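Local coordinates for protein group 1 truncated hemoglobin GlbN (Synechocystis sp., PDB 1S69) that binds oxygen at a heme iron in a very stable complex that releases it slowly, as a monomeric truncated hemoglobin of the hexacoordinate kind, at residues 12-17 against 50-55. Numbering follows the deposited sequence.
Sequences TAVDLA and FLTYAF. With HEM (protoporphyrin IX containing Fe), chain D.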
ATOM      1  N   THR A  12       7.358  -8.528 -11.283  1.00 31.66           N
ATOM      2  CA  THR A  12       8.663  -8.033 -10.859  1.00 31.89           C
ATOM      3  C   THR A  12       8.596  -6.548 -10.544  1.00 30.45           C
ATOM      4  O   THR A  12       9.283  -6.111  -9.625  1.00 29.96           O
ATOM      5  CB  THR A  12       9.777  -8.326 -11.865  1.00 33.53           C
ATOM      6  OG1 THR A  12       9.538  -7.486 -12.979  1.00 38.23           O
ATOM      7  CG2 THR A  12       9.650  -9.733 -12.463  1.00 30.43           C
ATOM      8  N   ALA A  13       7.777  -5.783 -11.268  1.00 29.40           N
ATOM      9  CA  ALA A  13       7.519  -4.380 -10.891  1.00 27.58           C
ATOM     10  C   ALA A  13       6.828  -4.214  -9.497  1.00 27.21           C
ATOM     11  O   ALA A  13       7.268  -3.402  -8.699  1.00 26.23           O
ATOM     12  CB  ALA A  13       6.750  -3.634 -11.966  1.00 27.71           C
ATOM     13  N   VAL A  14       5.742  -4.949  -9.228  1.00 27.88           N
ATOM     14  CA  VAL A  14       5.084  -4.918  -7.923  1.00 27.45           C
ATOM     15  C   VAL A  14       6.042  -5.373  -6.811  1.00 27.72           C
ATOM     16  O   VAL A  14       6.078  -4.764  -5.743  1.00 25.76           O
ATOM     17  CB  VAL A  14       3.743  -5.766  -7.900  1.00 28.06           C
ATOM     18  CG1 VAL A  14       3.166  -5.933  -6.458  1.00 26.57           C
ATOM     19  CG2 VAL A  14       2.731  -5.195  -8.824  1.00 25.80           C
ATOM     20  N   ASP A  15       6.860  -6.402  -7.078  1.00 27.12           N
ATOM     21  CA  ASP A  15       7.761  -6.978  -6.054  1.00 28.06           C
ATOM     22  C   ASP A  15       8.746  -5.946  -5.626  1.00 27.22           C
ATOM     23  O   ASP A  15       8.972  -5.730  -4.428  1.00 26.71           O
ATOM     24  CB  ASP A  15       8.496  -8.229  -6.605  1.00 28.29           C
ATOM     25  CG  ASP A  15       9.588  -8.777  -5.629  1.00 36.03           C
ATOM     26  OD1 ASP A  15       9.249  -9.661  -4.765  1.00 40.23           O
ATOM     27  OD2 ASP A  15      10.807  -8.409  -5.670  1.00 40.58           O
ATOM     28  N   LEU A  16       9.314  -5.277  -6.623  1.00 27.92           N
ATOM     29  CA  LEU A  16      10.271  -4.174  -6.413  1.00 28.69           C
ATOM     30  C   LEU A  16       9.627  -2.963  -5.745  1.00 27.91           C
ATOM     31  O   LEU A  16      10.206  -2.374  -4.833  1.00 28.68           O
ATOM     32  CB  LEU A  16      10.833  -3.714  -7.746  1.00 29.96           C
ATOM     33  CG  LEU A  16      12.211  -3.050  -7.777  1.00 35.61           C
ATOM     34  CD1 LEU A  16      12.137  -1.607  -8.255  1.00 41.59           C
ATOM     35  CD2 LEU A  16      13.070  -3.189  -6.483  1.00 40.36           C
ATOM     36  N   ALA A  17       8.455  -2.559  -6.231  1.00 25.65           N
ATOM     37  CA  ALA A  17       7.740  -1.429  -5.623  1.00 24.49           C
ATOM     38  C   ALA A  17       7.462  -1.660  -4.143  1.00 22.72           C
ATOM     39  O   ALA A  17       7.631  -0.778  -3.342  1.00 24.01           O
ATOM     40  CB  ALA A  17       6.437  -1.162  -6.355  1.00 24.05           C
ATOM     41  N   PHE A  50      -1.721  -8.245  -2.295  1.00 20.83           N
ATOM     42  CA  PHE A  50      -2.802  -7.256  -2.254  1.00 21.57           C
ATOM     43  C   PHE A  50      -2.769  -6.279  -3.438  1.00 20.94           C
ATOM     44  O   PHE A  50      -3.777  -6.073  -4.088  1.00 21.19           O
ATOM     45  CB  PHE A  50      -2.848  -6.455  -0.922  1.00 20.05           C
ATOM     46  CG  PHE A  50      -4.039  -5.554  -0.872  1.00 19.09           C
ATOM     47  CD1 PHE A  50      -5.288  -6.056  -0.473  1.00 20.96           C
ATOM     48  CD2 PHE A  50      -3.961  -4.277  -1.403  1.00 17.31           C
ATOM     49  CE1 PHE A  50      -6.431  -5.263  -0.568  1.00 18.75           C
ATOM     50  CE2 PHE A  50      -5.124  -3.450  -1.486  1.00 18.34           C
ATOM     51  CZ  PHE A  50      -6.341  -3.966  -1.054  1.00 19.58           C
ATOM     52  N   LEU A  51      -1.623  -5.709  -3.735  1.00 20.65           N
ATOM     53  CA  LEU A  51      -1.544  -4.756  -4.837  1.00 20.94           C
ATOM     54  C   LEU A  51      -1.693  -5.460  -6.178  1.00 21.94           C
ATOM     55  O   LEU A  51      -2.222  -4.899  -7.090  1.00 22.45           O
ATOM     56  CB  LEU A  51      -0.243  -3.974  -4.774  1.00 19.82           C
ATOM     57  CG  LEU A  51      -0.153  -3.011  -3.560  1.00 22.09           C
ATOM     58  CD1 LEU A  51       1.173  -2.298  -3.577  1.00 20.07           C
ATOM     59  CD2 LEU A  51      -1.318  -1.978  -3.502  1.00 23.41           C
ATOM     60  N   THR A  52      -1.228  -6.718  -6.259  1.00 21.61           N
ATOM     61  CA  THR A  52      -1.462  -7.501  -7.463  1.00 22.12           C
ATOM     62  C   THR A  52      -2.970  -7.577  -7.752  1.00 21.54           C
ATOM     63  O   THR A  52      -3.381  -7.313  -8.867  1.00 22.56           O
ATOM     64  CB  THR A  52      -0.827  -8.879  -7.330  1.00 22.36           C
ATOM     65  OG1 THR A  52       0.599  -8.703  -7.336  1.00 21.93           O
ATOM     66  CG2 THR A  52      -1.142  -9.770  -8.562  1.00 20.25           C
ATOM     67  N   TYR A  53      -3.748  -7.935  -6.743  1.00 22.24           N
ATOM     68  CA  TYR A  53      -5.212  -7.901  -6.763  1.00 23.54           C
ATOM     69  C   TYR A  53      -5.781  -6.470  -7.048  1.00 22.58           C
ATOM     70  O   TYR A  53      -6.600  -6.263  -7.962  1.00 21.85           O
ATOM     71  CB  TYR A  53      -5.752  -8.490  -5.429  1.00 24.54           C
ATOM     72  CG  TYR A  53      -7.055  -7.927  -5.029  1.00 29.03           C
ATOM     73  CD1 TYR A  53      -8.245  -8.390  -5.640  1.00 30.16           C
ATOM     74  CD2 TYR A  53      -7.107  -6.846  -4.109  1.00 29.44           C
ATOM     75  CE1 TYR A  53      -9.470  -7.816  -5.322  1.00 34.32           C
ATOM     76  CE2 TYR A  53      -8.305  -6.247  -3.788  1.00 33.63           C
ATOM     77  CZ  TYR A  53      -9.482  -6.726  -4.387  1.00 38.65           C
ATOM     78  OH  TYR A  53     -10.655  -6.121  -4.009  1.00 41.41           O
ATOM     79  N   ALA A  54      -5.335  -5.492  -6.295  1.00 22.39           N
ATOM     80  CA  ALA A  54      -5.852  -4.138  -6.422  1.00 22.23           C
ATOM     81  C   ALA A  54      -5.585  -3.538  -7.802  1.00 23.19           C
ATOM     82  O   ALA A  54      -6.342  -2.681  -8.241  1.00 21.07           O
ATOM     83  CB  ALA A  54      -5.301  -3.232  -5.307  1.00 21.92           C
ATOM     84  N   PHE A  55      -4.522  -4.000  -8.474  1.00 23.90           N
ATOM     85  CA  PHE A  55      -4.122  -3.431  -9.778  1.00 24.81           C
ATOM     86  C   PHE A  55      -4.675  -4.343 -10.928  1.00 25.55           C
ATOM     87  O   PHE A  55      -4.285  -4.179 -12.070  1.00 25.54           O
ATOM     88  CB  PHE A  55      -2.583  -3.324  -9.856  1.00 24.51           C
ATOM     89  CG  PHE A  55      -1.957  -2.312  -8.870  1.00 25.69           C
ATOM     90  CD1 PHE A  55      -2.727  -1.324  -8.209  1.00 24.77           C
ATOM     91  CD2 PHE A  55      -0.566  -2.343  -8.642  1.00 26.38           C
ATOM     92  CE1 PHE A  55      -2.117  -0.430  -7.305  1.00 21.81           C
ATOM     93  CE2 PHE A  55       0.036  -1.442  -7.768  1.00 21.46           C
ATOM     94  CZ  PHE A  55      -0.732  -0.508  -7.112  1.00 22.12           C
TER
HETATM   95  CHA HEM D 125      -1.372  -4.560   7.264  1.00 21.43           C
HETATM   96  CHB HEM D 125      -2.675  -2.882   2.862  1.00 20.52           C
HETATM   97  CHC HEM D 125      -2.916   1.603   4.692  1.00 21.01           C
HETATM   98  CHD HEM D 125      -0.239   0.004   8.438  1.00 21.22           C
HETATM   99  C1A HEM D 125      -1.771  -4.487   5.922  1.00 22.85           C
HETATM  100  C2A HEM D 125      -1.948  -5.620   5.034  1.00 19.14           C
HETATM  101  C3A HEM D 125      -2.267  -5.165   3.827  1.00 18.76           C
HETATM  102  C4A HEM D 125      -2.318  -3.734   3.884  1.00 20.03           C
HETATM  103  CMA HEM D 125      -2.509  -6.040   2.565  1.00 18.95           C
HETATM  104  CAA HEM D 125      -1.732  -7.084   5.490  1.00 23.85           C
HETATM  105  CBA HEM D 125      -3.158  -7.632   5.678  1.00 27.05           C
HETATM  106  CGA HEM D 125      -3.304  -9.130   5.909  1.00 30.61           C
HETATM  107  O1A HEM D 125      -3.044  -9.466   7.058  1.00 25.77           O
HETATM  108  O2A HEM D 125      -3.703  -9.969   5.006  1.00 29.32           O
HETATM  109  C1B HEM D 125      -2.893  -1.529   3.019  1.00 20.82           C
HETATM  110  C2B HEM D 125      -3.354  -0.690   1.967  1.00 18.68           C
HETATM  111  C3B HEM D 125      -3.462   0.574   2.465  1.00 20.62           C
HETATM  112  C4B HEM D 125      -3.012   0.520   3.846  1.00 17.55           C
HETATM  113  CMB HEM D 125      -3.701  -1.216   0.531  1.00 18.78           C
HETATM  114  CAB HEM D 125      -3.860   1.950   1.790  1.00 23.31           C
HETATM  115  CBB HEM D 125      -3.419   2.397   0.571  1.00 19.72           C
HETATM  116  C1C HEM D 125      -2.192   1.554   5.890  1.00 19.66           C
HETATM  117  C2C HEM D 125      -1.840   2.708   6.681  1.00 17.63           C
HETATM  118  C3C HEM D 125      -1.066   2.239   7.686  1.00 20.29           C
HETATM  119  C4C HEM D 125      -0.917   0.812   7.564  1.00 20.21           C
HETATM  120  CMC HEM D 125      -2.334   4.163   6.327  1.00 18.81           C
HETATM  121  CAC HEM D 125      -0.357   2.962   8.848  1.00 22.27           C
HETATM  122  CBC HEM D 125       0.381   4.030   8.579  1.00 20.80           C
HETATM  123  C1D HEM D 125      -0.311  -1.355   8.481  1.00 22.23           C
HETATM  124  C2D HEM D 125       0.228  -2.166   9.520  1.00 22.32           C
HETATM  125  C3D HEM D 125      -0.164  -3.557   9.144  1.00 24.15           C
HETATM  126  C4D HEM D 125      -0.900  -3.480   7.940  1.00 21.07           C
HETATM  127  CMD HEM D 125       1.027  -1.745  10.753  1.00 22.31           C
HETATM  128  CAD HEM D 125       0.160  -4.844   9.874  1.00 25.65           C
HETATM  129  CBD HEM D 125      -0.955  -4.837  10.922  1.00 29.40           C
HETATM  130  CGD HEM D 125      -0.582  -5.736  12.058  1.00 36.42           C
HETATM  131  O1D HEM D 125      -0.825  -6.929  11.949  1.00 35.69           O
HETATM  132  O2D HEM D 125      -0.055  -5.277  13.077  1.00 43.42           O
HETATM  133  NA  HEM D 125      -1.972  -3.365   5.164  1.00 19.71           N
HETATM  134  NB  HEM D 125      -2.662  -0.766   4.171  1.00 21.19           N
HETATM  135  NC  HEM D 125      -1.617   0.439   6.463  1.00 17.65           N
HETATM  136  ND  HEM D 125      -1.002  -2.156   7.570  1.00 21.09           N
HETATM  137 FE   HEM D 125      -1.804  -1.476   5.860  1.00 21.44          FE
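The ring of Phe55 meets Val14 at its edge, near the ring plane, with Val14 CG2 4.4 Å from Phe55 CD2; one face of the same ring has Leu51 CB, from the last turn of helix 40-54, 3.9 Å above its plane and displaced toward the rim. The Phe50 ring has Tyr53 CD2 over one face, also displaced toward the rim, while the heme methyl CMB approaches obliquely, 3.3 Å from Phe50 CE2. This is helix-to-helix packing in the 2-on-2 fold of a group 1 truncated hemoglobin, joining helix 10-26 to the C-terminal end of helix 40-54, which thus also lines the heme pocket. The backbones are closest at Val14 and Thr52, whose CA atoms lie 7.1 Å apart, and Val14 supplies about half of the buried surface (69 of 133 Å²), its two methyls dividing the work. With Val14 CG1 anti to the backbone N (chi1 170°), this methyl lies 4.3 Å from Leu51 CB, while CG2 serves Phe55. No hydrogen bond crosses between the segments; the hydroxyl of Thr52 is hydrogen-bonded instead to the carbonyl of Lys48, one turn earlier. The side chains of Val14 and Thr52 cross at about a right angle, Val14 CG1 standing 3.9 Å from Thr52 OG1.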